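Local structure of lysyl-trna-dependent l-ysyl-phosphatidylgycerol synthase (Bacillus licheniformis, 4V36) at residues Ala138-Phe143 against Phe241-Gln246; Thr149-Gln154 against Val198-Glu203; Phe157-Leu162 against Phe186-Leu191; Glu218-Ile223 against Ala255-Met260. The protein transfers lysine from lysyl-tRNA to phosphatidylglycerol, a membrane-lipid modification associated with bacterial resistance. All coordinates share one frame; numbering follows the deposited sequence.

Interaction 1 (Ala138-Phe143 against Phe241-Gln246); sequences AIYNRF and FIYLFQ
The rings of Y140 and Y243 meet obliquely, their planes 54° apart and their centroids 5.6 Å from each other, an orientation that is neither a stack nor an edge-to-face pair. The touching carbons are Y140 CE1 and Y243 CE1, 3.7 Å apart, with the two side chains crossing at about a right angle. At the edge of the Y243 ring, close to its plane, lies the CB of F143, which comes within 3.5 Å of Y243 OH; the hydroxyl's hydrogen bond goes to E144, just after the segment. The Y140 ring receives the CG2 methyl of I242 at an oblique angle, 3.7 Å from Y140 CD1. With CG anti to the backbone N (chi1 173°), the Y140 ring reaches over to helix 236-251 although its CB does not point there.

This is the crossing of two helices, 134-145 and 236-251, whose local axes run nearly perpendicular (88°) and come no nearer than 10.9 Å, a separation spanned by the two tyrosines. Helix 236-251 is the connecting helix of a beta-alpha-beta unit in this acetyltransferase-like fold; its F241 and L244 pack on strands 220-228 and 255-261, and F245 on 255-261. Contact between the helices is apolar in the main. At its margin the extended side chain of Q246 brings OE1 to 4.0 Å from Y140 OH.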
loop_
_atom_site.group_PDB
_atom_site.type_symbol
_atom_site.label_atom_id
_atom_site.label_comp_id
_atom_site.label_asym_id
_atom_site.label_seq_id
_atom_site.Cartn_x
_atom_site.Cartn_y
_atom_site.Cartn_z
ATOM N N ALA A 138 -5.287 21.615 17.056
ATOM C CA ALA A 138 -5.828 21.302 18.373
ATOM C C ALA A 138 -5.443 19.887 18.792
ATOM O O ALA A 138 -5.116 19.640 19.953
ATOM C CB ALA A 138 -7.339 21.466 18.381
ATOM N N ILE A 139 -5.484 18.962 17.837
ATOM C CA ILE A 139 -5.122 17.573 18.094
ATOM C C ILE A 139 -3.647 17.455 18.464
ATOM O O ILE A 139 -3.290 16.766 19.419
ATOM C CB ILE A 139 -5.415 16.680 16.875
ATOM C CG1 ILE A 139 -6.903 16.736 16.523
ATOM C CG2 ILE A 139 -4.982 15.245 17.142
ATOM C CD1 ILE A 139 -7.288 15.869 15.347
ATOM N N TYR A 140 -2.797 18.141 17.707
ATOM C CA TYR A 140 -1.360 18.130 17.957
ATOM C C TYR A 140 -1.029 18.698 19.332
ATOM O O TYR A 140 -0.261 18.103 20.089
ATOM C CB TYR A 140 -0.623 18.915 16.869
ATOM C CG TYR A 140 0.856 19.098 17.134
ATOM C CD1 TYR A 140 1.750 18.054 16.944
ATOM C CD2 TYR A 140 1.357 20.321 17.568
ATOM C CE1 TYR A 140 3.104 18.218 17.183
ATOM C CE2 TYR A 140 2.708 20.495 17.809
ATOM C CZ TYR A 140 3.577 19.441 17.614
ATOM O OH TYR A 140 4.922 19.612 17.853
ATOM N N ASN A 141 -1.615 19.847 19.651
ATOM C CA ASN A 141 -1.360 20.509 20.925
ATOM C C ASN A 141 -1.791 19.664 22.116
ATOM O O ASN A 141 -1.124 19.651 23.150
ATOM C CB ASN A 141 -2.063 21.866 20.969
ATOM C CG ASN A 141 -1.459 22.867 20.005
ATOM O OD1 ASN A 141 -0.260 22.832 19.723
ATOM N ND2 ASN A 141 -2.290 23.769 19.491
ATOM N N ARG A 142 -2.905 18.954 21.967
ATOM C CA ARG A 142 -3.413 18.103 23.037
ATOM C C ARG A 142 -2.472 16.930 23.303
ATOM O O ARG A 142 -2.166 16.619 24.455
ATOM C CB ARG A 142 -4.815 17.596 22.698
ATOM C CG ARG A 142 -5.382 16.605 23.703
ATOM C CD ARG A 142 -6.891 16.477 23.559
ATOM N NE ARG A 142 -7.300 16.243 22.177
ATOM C CZ ARG A 142 -7.465 15.040 21.636
ATOM N NH1 ARG A 142 -7.254 13.950 22.361
ATOM N NH2 ARG A 142 -7.841 14.926 20.370
ATOM N N PHE A 143 -2.012 16.289 22.233
ATOM C CA PHE A 143 -1.052 15.197 22.350
ATOM C C PHE A 143 0.271 15.697 22.922
ATOM O O PHE A 143 0.926 15.001 23.697
ATOM C CB PHE A 143 -0.826 14.527 20.992
ATOM C CG PHE A 143 -1.823 13.447 20.672
ATOM C CD1 PHE A 143 -3.085 13.766 20.194
ATOM C CD2 PHE A 143 -1.496 12.111 20.843
ATOM C CE1 PHE A 143 -4.002 12.774 19.898
ATOM C CE2 PHE A 143 -2.409 11.115 20.550
ATOM C CZ PHE A 143 -3.664 11.447 20.076
ATOM N N PHE A 241 -0.163 11.123 11.708
ATOM C CA PHE A 241 0.195 11.687 10.410
ATOM C C PHE A 241 0.872 13.044 10.571
ATOM O O PHE A 241 1.763 13.394 9.799
ATOM C CB PHE A 241 -1.035 11.814 9.509
ATOM C CG PHE A 241 -1.420 10.535 8.824
ATOM C CD1 PHE A 241 -0.553 9.927 7.932
ATOM C CD2 PHE A 241 -2.649 9.946 9.062
ATOM C CE1 PHE A 241 -0.902 8.750 7.298
ATOM C CE2 PHE A 241 -3.005 8.769 8.431
ATOM C CZ PHE A 241 -2.130 8.170 7.548
ATOM N N ILE A 242 0.449 13.803 11.577
ATOM C CA ILE A 242 1.070 15.089 11.873
ATOM C C ILE A 242 2.514 14.887 12.328
ATOM O O ILE A 242 3.425 15.563 11.849
ATOM C CB ILE A 242 0.288 15.864 12.951
ATOM C CG1 ILE A 242 -1.078 16.293 12.413
ATOM C CG2 ILE A 242 1.067 17.088 13.404
ATOM C CD1 ILE A 242 -1.972 16.928 13.458
ATOM N N TYR A 243 2.715 13.947 13.246
ATOM C CA TYR A 243 4.057 13.605 13.706
ATOM C C TYR A 243 4.899 13.031 12.570
ATOM O O TYR A 243 6.091 13.320 12.465
ATOM C CB TYR A 243 3.999 12.608 14.866
ATOM C CG TYR A 243 3.599 13.216 16.191
ATOM C CD1 TYR A 243 4.378 14.198 16.789
ATOM C CD2 TYR A 243 2.454 12.795 16.854
ATOM C CE1 TYR A 243 4.021 14.753 18.003
ATOM C CE2 TYR A 243 2.088 13.343 18.069
ATOM C CZ TYR A 243 2.875 14.321 18.639
ATOM O OH TYR A 243 2.514 14.869 19.849
ATOM N N LEU A 244 4.274 12.217 11.725
ATOM C CA LEU A 244 4.958 11.625 10.577
ATOM C C LEU A 244 5.414 12.688 9.586
ATOM O O LEU A 244 6.544 12.648 9.100
ATOM C CB LEU A 244 4.053 10.616 9.871
ATOM C CG LEU A 244 4.024 9.196 10.436
ATOM C CD1 LEU A 244 3.007 8.345 9.694
ATOM C CD2 LEU A 244 5.406 8.571 10.359
ATOM N N PHE A 245 4.529 13.635 9.288
ATOM C CA PHE A 245 4.840 14.696 8.334
ATOM C C PHE A 245 5.931 15.616 8.875
ATOM O O PHE A 245 6.750 16.134 8.115
ATOM C CB PHE A 245 3.588 15.509 7.996
ATOM C CG PHE A 245 2.531 14.726 7.263
ATOM C CD1 PHE A 245 2.812 13.479 6.727
ATOM C CD2 PHE A 245 1.254 15.241 7.109
ATOM C CE1 PHE A 245 1.840 12.762 6.057
ATOM C CE2 PHE A 245 0.279 14.528 6.440
ATOM C CZ PHE A 245 0.573 13.287 5.911
ATOM N N GLN A 246 5.936 15.814 10.190
ATOM C CA GLN A 246 6.971 16.612 10.838
ATOM C C GLN A 246 8.328 15.931 10.719
ATOM O O GLN A 246 9.331 16.569 10.400
ATOM C CB GLN A 246 6.631 16.847 12.309
ATOM C CG GLN A 246 7.726 17.560 13.087
ATOM C CD GLN A 246 7.395 17.712 14.557
ATOM O OE1 GLN A 246 6.379 17.205 15.033
ATOM N NE2 GLN A 246 8.253 18.414 15.288
#

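Interaction 2 (Thr149-Gln154 against Val198-Glu203); sequences TFHVEQ and VLKSEE
Backbone hydrogen bonds tie T149-H151 to V198-K200 as antiparallel strands. T149 and K200 form a hydrogen-bonded pair, with T149 N to K200 O and K200 N to T149 O both 2.9 Å. The second such pair is H151 with V198, where V198 N to H151 O is the shortest bond of the ladder at 2.7 Å. Between them F150 and L199 make a non-hydrogen-bonded pair, and CA-H...O contacts, among them F150 CA to V198 O at 3.6 Å, supplement the bonding.

Strand 149-153 is the outermost strand at this end of the large mixed sheet, next to 196-200, with 206-213 beyond. The face carrying F150 and L199 is covered by helix 236-251.

The apolar contact on that face is F150 CB to L199 CD1, 4.3 Å, with the methyl at the edge of the F150 ring. A chi1 of -173° carries L199 CG toward the neighbouring strand, and chi2 of 69° sets CD1 beside T149 O, a close van der Waals neighbour at 3.4 Å. On the other face V198 CG2 packs against H151 CB at 4.0 Å.

Polar side chains also gather on the V198 face. T149 OG1 donates to H151 NE2 over 3.1 Å, tilted 20° from the imidazole plane, and this would restrain the ring's rotation. The extended K200 chain crosses T149 obliquely and passes its CD near H151 CD2.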
loop_
_atom_site.group_PDB
_atom_site.type_symbol
_atom_site.label_atom_id
_atom_site.label_comp_id
_atom_site.label_asym_id
_atom_site.label_seq_id
_atom_site.Cartn_x
_atom_site.Cartn_y
_atom_site.Cartn_z
ATOM N N THR A 149 5.179 11.246 23.014
ATOM C CA THR A 149 6.412 11.444 22.260
ATOM C C THR A 149 6.489 10.514 21.055
ATOM O O THR A 149 6.062 9.361 21.116
ATOM C CB THR A 149 7.651 11.231 23.148
ATOM O OG1 THR A 149 7.557 9.963 23.809
ATOM C CG2 THR A 149 7.752 12.333 24.194
ATOM N N PHE A 150 7.039 11.030 19.961
ATOM C CA PHE A 150 7.122 10.293 18.705
ATOM C C PHE A 150 8.563 9.890 18.407
ATOM O O PHE A 150 9.461 10.731 18.412
ATOM C CB PHE A 150 6.550 11.139 17.567
ATOM C CG PHE A 150 6.550 10.453 16.235
ATOM C CD1 PHE A 150 5.583 9.513 15.924
ATOM C CD2 PHE A 150 7.507 10.763 15.284
ATOM C CE1 PHE A 150 5.577 8.887 14.694
ATOM C CE2 PHE A 150 7.506 10.139 14.053
ATOM C CZ PHE A 150 6.539 9.202 13.758
ATOM N N HIS A 151 8.782 8.603 18.148
ATOM C CA HIS A 151 10.129 8.089 17.916
ATOM C C HIS A 151 10.179 7.132 16.730
ATOM O O HIS A 151 9.265 6.335 16.523
ATOM C CB HIS A 151 10.654 7.381 19.167
ATOM C CG HIS A 151 10.632 8.230 20.399
ATOM N ND1 HIS A 151 11.629 9.135 20.697
ATOM C CD2 HIS A 151 9.738 8.308 21.413
ATOM C CE1 HIS A 151 11.349 9.735 21.839
ATOM N NE2 HIS A 151 10.206 9.251 22.295
ATOM N N VAL A 152 11.257 7.212 15.957
ATOM C CA VAL A 152 11.471 6.292 14.846
ATOM C C VAL A 152 12.632 5.349 15.153
ATOM O O VAL A 152 13.766 5.787 15.344
ATOM C CB VAL A 152 11.751 7.043 13.530
ATOM C CG1 VAL A 152 12.159 6.064 12.437
ATOM C CG2 VAL A 152 10.531 7.845 13.108
ATOM N N GLU A 153 12.338 4.054 15.202
ATOM C CA GLU A 153 13.346 3.055 15.544
ATOM C C GLU A 153 13.900 2.364 14.301
ATOM O O GLU A 153 13.199 2.200 13.304
ATOM C CB GLU A 153 12.760 2.017 16.505
ATOM C CG GLU A 153 12.082 2.616 17.728
ATOM C CD GLU A 153 13.052 3.342 18.641
ATOM O OE1 GLU A 153 14.247 2.978 18.657
ATOM O OE2 GLU A 153 12.617 4.277 19.345
ATOM N N GLN A 154 15.163 1.957 14.376
ATOM C CA GLN A 154 15.830 1.300 13.258
ATOM C C GLN A 154 16.070 -0.178 13.549
ATOM O O GLN A 154 16.398 -0.543 14.677
ATOM C CB GLN A 154 17.162 1.988 12.948
ATOM C CG GLN A 154 17.058 3.486 12.717
ATOM C CD GLN A 154 16.387 3.833 11.404
ATOM O OE1 GLN A 154 16.394 3.042 10.462
ATOM N NE2 GLN A 154 15.804 5.024 11.335
ATOM N N VAL A 198 7.071 4.815 16.442
ATOM C CA VAL A 198 6.184 4.534 17.564
ATOM C C VAL A 198 5.735 5.806 18.275
ATOM O O VAL A 198 6.417 6.831 18.234
ATOM C CB VAL A 198 6.853 3.601 18.596
ATOM C CG1 VAL A 198 7.160 2.246 17.975
ATOM C CG2 VAL A 198 8.117 4.240 19.150
ATOM N N LEU A 199 4.576 5.732 18.920
ATOM C CA LEU A 199 4.089 6.818 19.756
ATOM C C LEU A 199 3.990 6.340 21.200
ATOM O O LEU A 199 3.235 5.418 21.507
ATOM C CB LEU A 199 2.730 7.321 19.268
ATOM C CG LEU A 199 2.213 8.580 19.969
ATOM C CD1 LEU A 199 3.063 9.785 19.598
ATOM C CD2 LEU A 199 0.747 8.830 19.646
ATOM N N LYS A 200 4.764 6.965 22.081
ATOM C CA LYS A 200 4.795 6.568 23.482
ATOM C C LYS A 200 4.098 7.583 24.377
ATOM O O LYS A 200 4.079 8.776 24.082
ATOM C CB LYS A 200 6.238 6.375 23.953
ATOM C CG LYS A 200 6.973 5.225 23.288
ATOM C CD LYS A 200 8.372 5.080 23.862
ATOM C CE LYS A 200 9.113 3.907 23.246
ATOM N NZ LYS A 200 10.480 3.763 23.818
ATOM N N SER A 201 3.528 7.098 25.475
ATOM C CA SER A 201 2.930 7.969 26.478
ATOM C C SER A 201 4.017 8.541 27.380
ATOM O O SER A 201 5.204 8.326 27.137
ATOM C CB SER A 201 1.897 7.206 27.307
ATOM O OG SER A 201 2.497 6.108 27.973
ATOM N N GLU A 202 3.611 9.267 28.417
ATOM C CA GLU A 202 4.561 9.820 29.377
ATOM C C GLU A 202 5.292 8.718 30.136
ATOM O O GLU A 202 6.470 8.852 30.466
ATOM C CB GLU A 202 3.852 10.745 30.368
ATOM C CG GLU A 202 3.486 12.099 29.800
ATOM C CD GLU A 202 2.789 12.980 30.816
ATOM O OE1 GLU A 202 2.252 12.434 31.802
ATOM O OE2 GLU A 202 2.783 14.215 30.630
ATOM N N GLU A 203 4.583 7.625 30.401
ATOM C CA GLU A 203 5.149 6.499 31.134
ATOM C C GLU A 203 6.058 5.656 30.245
ATOM O O GLU A 203 6.658 4.682 30.699
ATOM C CB GLU A 203 4.036 5.625 31.723
ATOM C CG GLU A 203 3.166 6.320 32.768
ATOM C CD GLU A 203 2.118 7.232 32.157
ATOM O OE1 GLU A 203 1.967 7.224 30.916
ATOM O OE2 GLU A 203 1.445 7.959 32.916
#

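Interaction 3 (Phe157-Leu162 against Phe186-Leu191); sequences FSREFL and FQEDYL
F157, just before helix 159-173, and L162 in its first turn face L191 and E188 of helix 188-191, with CA separations of 8.5 Å for F157-L191 and 7.6 Å for L162-E188. On the outer side R159 forms a salt bridge with E188, gripping the carboxylate end-on: NH2 to OE1 is 2.8 Å, and NH1 to OE2 is modelled at a very short 2.5 Å. Both oxygens lie close to the guanidinium plane, yet they are approached from above the carboxylate plane, the two groups being turned 59° apart. The R159 chain folds at chi2 and chi3 to reach the extended E188, while L162 CD1 lies over the rim of one guanidinium face. Two ring edges meet carbonyl oxygens: F157 CE2 is 3.2 Å from L191 O, and F186 CZ is 3.7 Å from L162 O. Inside, L162 CD2 approaches L191 CD1 at 4.5 Å, and that L191 methyl also sits over the centre of the F186 ring.

S158 and Q187 are the N-caps, each with a weak capping bond (to F161 N and Y190 N). F186 also packs on L165 of helix 159-173 and on F209 of strand 206-213, while F157 lies against I196 of strand 196-200.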
loop_
_atom_site.group_PDB
_atom_site.type_symbol
_atom_site.label_atom_id
_atom_site.label_comp_id
_atom_site.label_asym_id
_atom_site.label_seq_id
_atom_site.Cartn_x
_atom_site.Cartn_y
_atom_site.Cartn_z
ATOM N N PHE A 157 15.221 -5.263 15.430
ATOM C CA PHE A 157 14.365 -5.083 16.594
ATOM C C PHE A 157 14.391 -6.320 17.485
ATOM O O PHE A 157 14.393 -7.450 16.995
ATOM C CB PHE A 157 12.931 -4.772 16.163
ATOM C CG PHE A 157 12.823 -3.628 15.197
ATOM C CD1 PHE A 157 13.032 -2.327 15.619
ATOM C CD2 PHE A 157 12.508 -3.854 13.867
ATOM C CE1 PHE A 157 12.932 -1.270 14.732
ATOM C CE2 PHE A 157 12.405 -2.802 12.975
ATOM C CZ PHE A 157 12.618 -1.508 13.408
ATOM N N SER A 158 14.410 -6.100 18.796
ATOM C CA SER A 158 14.443 -7.196 19.758
ATOM C C SER A 158 13.063 -7.815 19.934
ATOM O O SER A 158 12.059 -7.241 19.511
ATOM C CB SER A 158 14.970 -6.710 21.108
ATOM O OG SER A 158 14.082 -5.769 21.685
ATOM N N ARG A 159 13.021 -8.986 20.562
ATOM C CA ARG A 159 11.762 -9.672 20.822
ATOM C C ARG A 159 10.896 -8.867 21.783
ATOM O O ARG A 159 9.674 -8.823 21.641
ATOM C CB ARG A 159 12.018 -11.074 21.382
ATOM C CG ARG A 159 10.761 -11.828 21.791
ATOM C CD ARG A 159 9.765 -11.912 20.648
ATOM N NE ARG A 159 10.332 -12.572 19.477
ATOM C CZ ARG A 159 9.707 -12.684 18.310
ATOM N NH1 ARG A 159 8.493 -12.175 18.156
ATOM N NH2 ARG A 159 10.299 -13.302 17.296
ATOM N N GLU A 160 11.534 -8.226 22.758
ATOM C CA GLU A 160 10.817 -7.406 23.727
ATOM C C GLU A 160 10.096 -6.258 23.031
ATOM O O GLU A 160 8.966 -5.916 23.382
ATOM C CB GLU A 160 11.772 -6.861 24.790
ATOM C CG GLU A 160 11.102 -5.966 25.823
ATOM C CD GLU A 160 12.053 -5.510 26.912
ATOM O OE1 GLU A 160 13.201 -6.003 26.946
ATOM O OE2 GLU A 160 11.653 -4.659 27.735
ATOM N N PHE A 161 10.755 -5.673 22.036
ATOM C CA PHE A 161 10.174 -4.579 21.269
ATOM C C PHE A 161 9.026 -5.076 20.394
ATOM O O PHE A 161 7.971 -4.446 20.324
ATOM C CB PHE A 161 11.242 -3.903 20.408
ATOM C CG PHE A 161 10.747 -2.699 19.662
ATOM C CD1 PHE A 161 10.431 -1.533 20.340
ATOM C CD2 PHE A 161 10.607 -2.727 18.285
ATOM C CE1 PHE A 161 9.977 -0.419 19.657
ATOM C CE2 PHE A 161 10.155 -1.617 17.598
ATOM C CZ PHE A 161 9.839 -0.462 18.284
ATOM N N LEU A 162 9.237 -6.212 19.737
ATOM C CA LEU A 162 8.218 -6.800 18.874
ATOM C C LEU A 162 7.000 -7.255 19.675
ATOM O O LEU A 162 5.866 -7.137 19.211
ATOM C CB LEU A 162 8.799 -7.973 18.084
ATOM C CG LEU A 162 9.898 -7.615 17.081
ATOM C CD1 LEU A 162 10.417 -8.861 16.378
ATOM C CD2 LEU A 162 9.392 -6.600 16.069
ATOM N N PHE A 186 1.176 -8.248 10.299
ATOM C CA PHE A 186 2.201 -8.363 11.326
ATOM C C PHE A 186 3.046 -9.620 11.137
ATOM O O PHE A 186 2.716 -10.683 11.665
ATOM C CB PHE A 186 1.563 -8.359 12.718
ATOM C CG PHE A 186 2.521 -8.013 13.823
ATOM C CD1 PHE A 186 3.374 -8.972 14.347
ATOM C CD2 PHE A 186 2.567 -6.729 14.340
ATOM C CE1 PHE A 186 4.258 -8.655 15.363
ATOM C CE2 PHE A 186 3.446 -6.406 15.359
ATOM C CZ PHE A 186 4.292 -7.370 15.870
ATOM N N GLN A 187 4.126 -9.494 10.374
ATOM C CA GLN A 187 5.108 -10.564 10.251
ATOM C C GLN A 187 6.478 -10.053 10.676
ATOM O O GLN A 187 6.928 -9.002 10.221
ATOM C CB GLN A 187 5.170 -11.106 8.822
ATOM C CG GLN A 187 6.152 -12.256 8.663
ATOM C CD GLN A 187 6.531 -12.510 7.221
ATOM O OE1 GLN A 187 7.466 -11.903 6.699
ATOM N NE2 GLN A 187 5.809 -13.413 6.568
ATOM N N GLU A 188 7.137 -10.809 11.546
ATOM C CA GLU A 188 8.404 -10.396 12.134
ATOM C C GLU A 188 9.502 -10.185 11.091
ATOM O O GLU A 188 10.231 -9.199 11.155
ATOM C CB GLU A 188 8.841 -11.425 13.175
ATOM C CG GLU A 188 7.823 -11.599 14.291
ATOM C CD GLU A 188 8.072 -12.833 15.130
ATOM O OE1 GLU A 188 9.031 -13.575 14.833
ATOM O OE2 GLU A 188 7.304 -13.060 16.089
ATOM N N ASP A 189 9.612 -11.105 10.134
ATOM C CA ASP A 189 10.561 -10.957 9.032
ATOM C C ASP A 189 10.324 -9.653 8.277
ATOM O O ASP A 189 11.259 -8.904 7.995
ATOM C CB ASP A 189 10.458 -12.139 8.063
ATOM C CG ASP A 189 11.289 -13.328 8.499
ATOM O OD1 ASP A 189 12.403 -13.115 9.023
ATOM O OD2 ASP A 189 10.830 -14.475 8.311
ATOM N N TYR A 190 9.061 -9.399 7.957
ATOM C CA TYR A 190 8.658 -8.204 7.227
ATOM C C TYR A 190 8.967 -6.930 8.007
ATOM O O TYR A 190 9.416 -5.936 7.437
ATOM C CB TYR A 190 7.163 -8.281 6.901
ATOM C CG TYR A 190 6.586 -7.037 6.267
ATOM C CD1 TYR A 190 6.990 -6.623 5.005
ATOM C CD2 TYR A 190 5.616 -6.289 6.922
ATOM C CE1 TYR A 190 6.457 -5.491 4.420
ATOM C CE2 TYR A 190 5.076 -5.155 6.345
ATOM C CZ TYR A 190 5.501 -4.761 5.094
ATOM O OH TYR A 190 4.968 -3.633 4.513
ATOM N N LEU A 191 8.738 -6.972 9.315
ATOM C CA LEU A 191 8.926 -5.801 10.165
ATOM C C LEU A 191 10.398 -5.431 10.356
ATOM O O LEU A 191 10.715 -4.300 10.724
ATOM C CB LEU A 191 8.269 -6.029 11.528
ATOM C CG LEU A 191 6.739 -6.077 11.521
ATOM C CD1 LEU A 191 6.200 -6.323 12.923
ATOM C CD2 LEU A 191 6.170 -4.793 10.937
#

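Interaction 4 (Glu218-Ile223 against Ala255-Met260); sequences EGEISI and AFNMGM
F256 turns one face of its ring to strand 220-228, and S222 CA lies over that face, a CH-pi contact 4.0 Å from the centroid and 22° off the ring normal. I221 O stands over the same face, both atoms offset toward the rim. The isoleucines before and after S222 brace the ring at two of its carbons: I221 CG1 touches CD2 of F256 at 3.6 Å, and I223 CG2 meets CZ of F256 at 3.8 Å. A chi1 near trans (-167°) carries the F256 ring over the neighbouring strand.

The two strands are the parallel pair of a beta-alpha-beta unit, with helix 236-251 as the crossover; its L244 packs on both I223 and F256. Register is set by A255 N to G219 O, I221 N to A255 O and N257 N to I221 O, the first and last of them 2.8 Å long.

On the opposite face of the sheet, E220, S222, A255 and N257 come together. S222 CB packs against N257 CB at 3.6 Å. The extended E220 points its carboxylate at the N257 amide, the planes 74° apart, but ND2 to OE2 is a weak bond of 3.5 Å; R307 forms a salt bridge with that oxygen, and E118 accepts from ND2. N257 OD1 instead takes the backbone N of G259 at 2.8 Å, closing an Asx turn that fixes the amide.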
loop_
_atom_site.group_PDB
_atom_site.type_symbol
_atom_site.label_atom_id
_atom_site.label_comp_id
_atom_site.label_asym_id
_atom_site.label_seq_id
_atom_site.Cartn_x
_atom_site.Cartn_y
_atom_site.Cartn_z
ATOM N N GLU A 218 11.237 9.813 -5.615
ATOM C CA GLU A 218 12.038 11.005 -5.367
ATOM C C GLU A 218 12.245 11.203 -3.872
ATOM O O GLU A 218 13.038 10.502 -3.247
ATOM C CB GLU A 218 11.374 12.240 -5.979
ATOM N N GLY A 219 11.527 12.164 -3.302
ATOM C CA GLY A 219 11.580 12.401 -1.873
ATOM C C GLY A 219 10.279 11.987 -1.219
ATOM O O GLY A 219 9.748 12.695 -0.363
ATOM N N GLU A 220 9.766 10.832 -1.628
ATOM C CA GLU A 220 8.476 10.357 -1.146
ATOM C C GLU A 220 8.614 9.144 -0.233
ATOM O O GLU A 220 9.343 8.200 -0.539
ATOM C CB GLU A 220 7.561 10.019 -2.327
ATOM C CG GLU A 220 6.253 9.352 -1.930
ATOM C CD GLU A 220 5.336 9.112 -3.114
ATOM O OE1 GLU A 220 5.349 9.934 -4.054
ATOM O OE2 GLU A 220 4.605 8.099 -3.102
ATOM N N ILE A 221 7.917 9.185 0.896
ATOM C CA ILE A 221 7.821 8.039 1.788
ATOM C C ILE A 221 6.363 7.719 2.079
ATOM O O ILE A 221 5.461 8.448 1.665
ATOM C CB ILE A 221 8.548 8.276 3.124
ATOM C CG1 ILE A 221 8.110 9.607 3.739
ATOM C CG2 ILE A 221 10.050 8.234 2.928
ATOM C CD1 ILE A 221 8.641 9.842 5.135
ATOM N N SER A 222 6.144 6.626 2.797
ATOM C CA SER A 222 4.810 6.261 3.246
ATOM C C SER A 222 4.899 5.213 4.339
ATOM O O SER A 222 5.986 4.763 4.699
ATOM C CB SER A 222 3.964 5.731 2.090
ATOM O OG SER A 222 3.948 4.314 2.079
ATOM N N ILE A 223 3.743 4.828 4.864
ATOM C CA ILE A 223 3.674 3.759 5.840
ATOM C C ILE A 223 2.790 2.643 5.308
ATOM O O ILE A 223 2.091 2.812 4.309
ATOM C CB ILE A 223 3.131 4.252 7.188
ATOM C CG1 ILE A 223 1.726 4.822 7.009
ATOM C CG2 ILE A 223 4.057 5.298 7.783
ATOM C CD1 ILE A 223 1.107 5.313 8.291
ATOM N N ALA A 255 7.518 14.433 -0.244
ATOM C CA ALA A 255 6.120 14.020 -0.296
ATOM C C ALA A 255 5.836 12.810 0.589
ATOM O O ALA A 255 6.745 12.067 0.959
ATOM C CB ALA A 255 5.716 13.722 -1.733
ATOM N N PHE A 256 4.563 12.623 0.925
ATOM C CA PHE A 256 4.134 11.464 1.697
ATOM C C PHE A 256 2.912 10.817 1.054
ATOM O O PHE A 256 1.955 11.498 0.689
ATOM C CB PHE A 256 3.820 11.857 3.143
ATOM C CG PHE A 256 3.669 10.683 4.071
ATOM C CD1 PHE A 256 2.463 10.006 4.172
ATOM C CD2 PHE A 256 4.735 10.258 4.846
ATOM C CE1 PHE A 256 2.325 8.926 5.024
ATOM C CE2 PHE A 256 4.604 9.178 5.701
ATOM C CZ PHE A 256 3.397 8.512 5.790
ATOM N N ASN A 257 2.954 9.496 0.917
ATOM C CA ASN A 257 1.833 8.749 0.361
ATOM C C ASN A 257 0.935 8.233 1.479
ATOM O O ASN A 257 1.324 7.350 2.238
ATOM C CB ASN A 257 2.341 7.589 -0.501
ATOM C CG ASN A 257 1.259 6.991 -1.383
ATOM O OD1 ASN A 257 0.069 7.073 -1.079
ATOM N ND2 ASN A 257 1.674 6.377 -2.486
ATOM N N MET A 258 -0.268 8.790 1.581
ATOM C CA MET A 258 -1.200 8.395 2.631
ATOM C C MET A 258 -2.010 7.162 2.247
ATOM O O MET A 258 -2.929 6.765 2.963
ATOM C CB MET A 258 -2.147 9.547 2.970
ATOM C CG MET A 258 -1.465 10.759 3.571
ATOM S SD MET A 258 -2.658 11.947 4.212
ATOM C CE MET A 258 -3.462 10.966 5.476
ATOM N N GLY A 259 -1.672 6.559 1.113
ATOM C CA GLY A 259 -2.381 5.383 0.648
ATOM C C GLY A 259 -3.564 5.741 -0.229
ATOM O O GLY A 259 -3.887 6.916 -0.405
ATOM N N MET A 260 -4.221 4.722 -0.772
ATOM C CA MET A 260 -5.319 4.941 -1.705
ATOM C C MET A 260 -6.609 5.329 -0.990
ATOM O O MET A 260 -6.888 4.870 0.118
ATOM C CB MET A 260 -5.547 3.690 -2.560
ATOM C CG MET A 260 -6.388 3.938 -3.804
ATOM S SD MET A 260 -6.447 2.518 -4.912
ATOM C CE MET A 260 -7.354 1.348 -3.909
#

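Overall arrangement
Helix 236-251 connects three of the contacts. Y243 and L244 of interaction 1 pack on F150 of interaction 2, Y243 CB lying 3.6 Å from F150 CG, while F245 CE1 reaches F256 CD1 of interaction 4 at 3.4 Å. Interactions 2 and 4 share one mixed sheet but do not touch, their nearest atoms being about 8 Å apart. Interaction 3 is nested within the chain loop closed by interaction 2 and meets it through F161, whose CZ is 3.8 Å from V198 CG1. The bound lysine amide lies nearest interactions 3 and 4, about 8 Å from the side chains of F186 and I223, and Y190 of interaction 3 is hydrogen-bonded to the pocket residue D224.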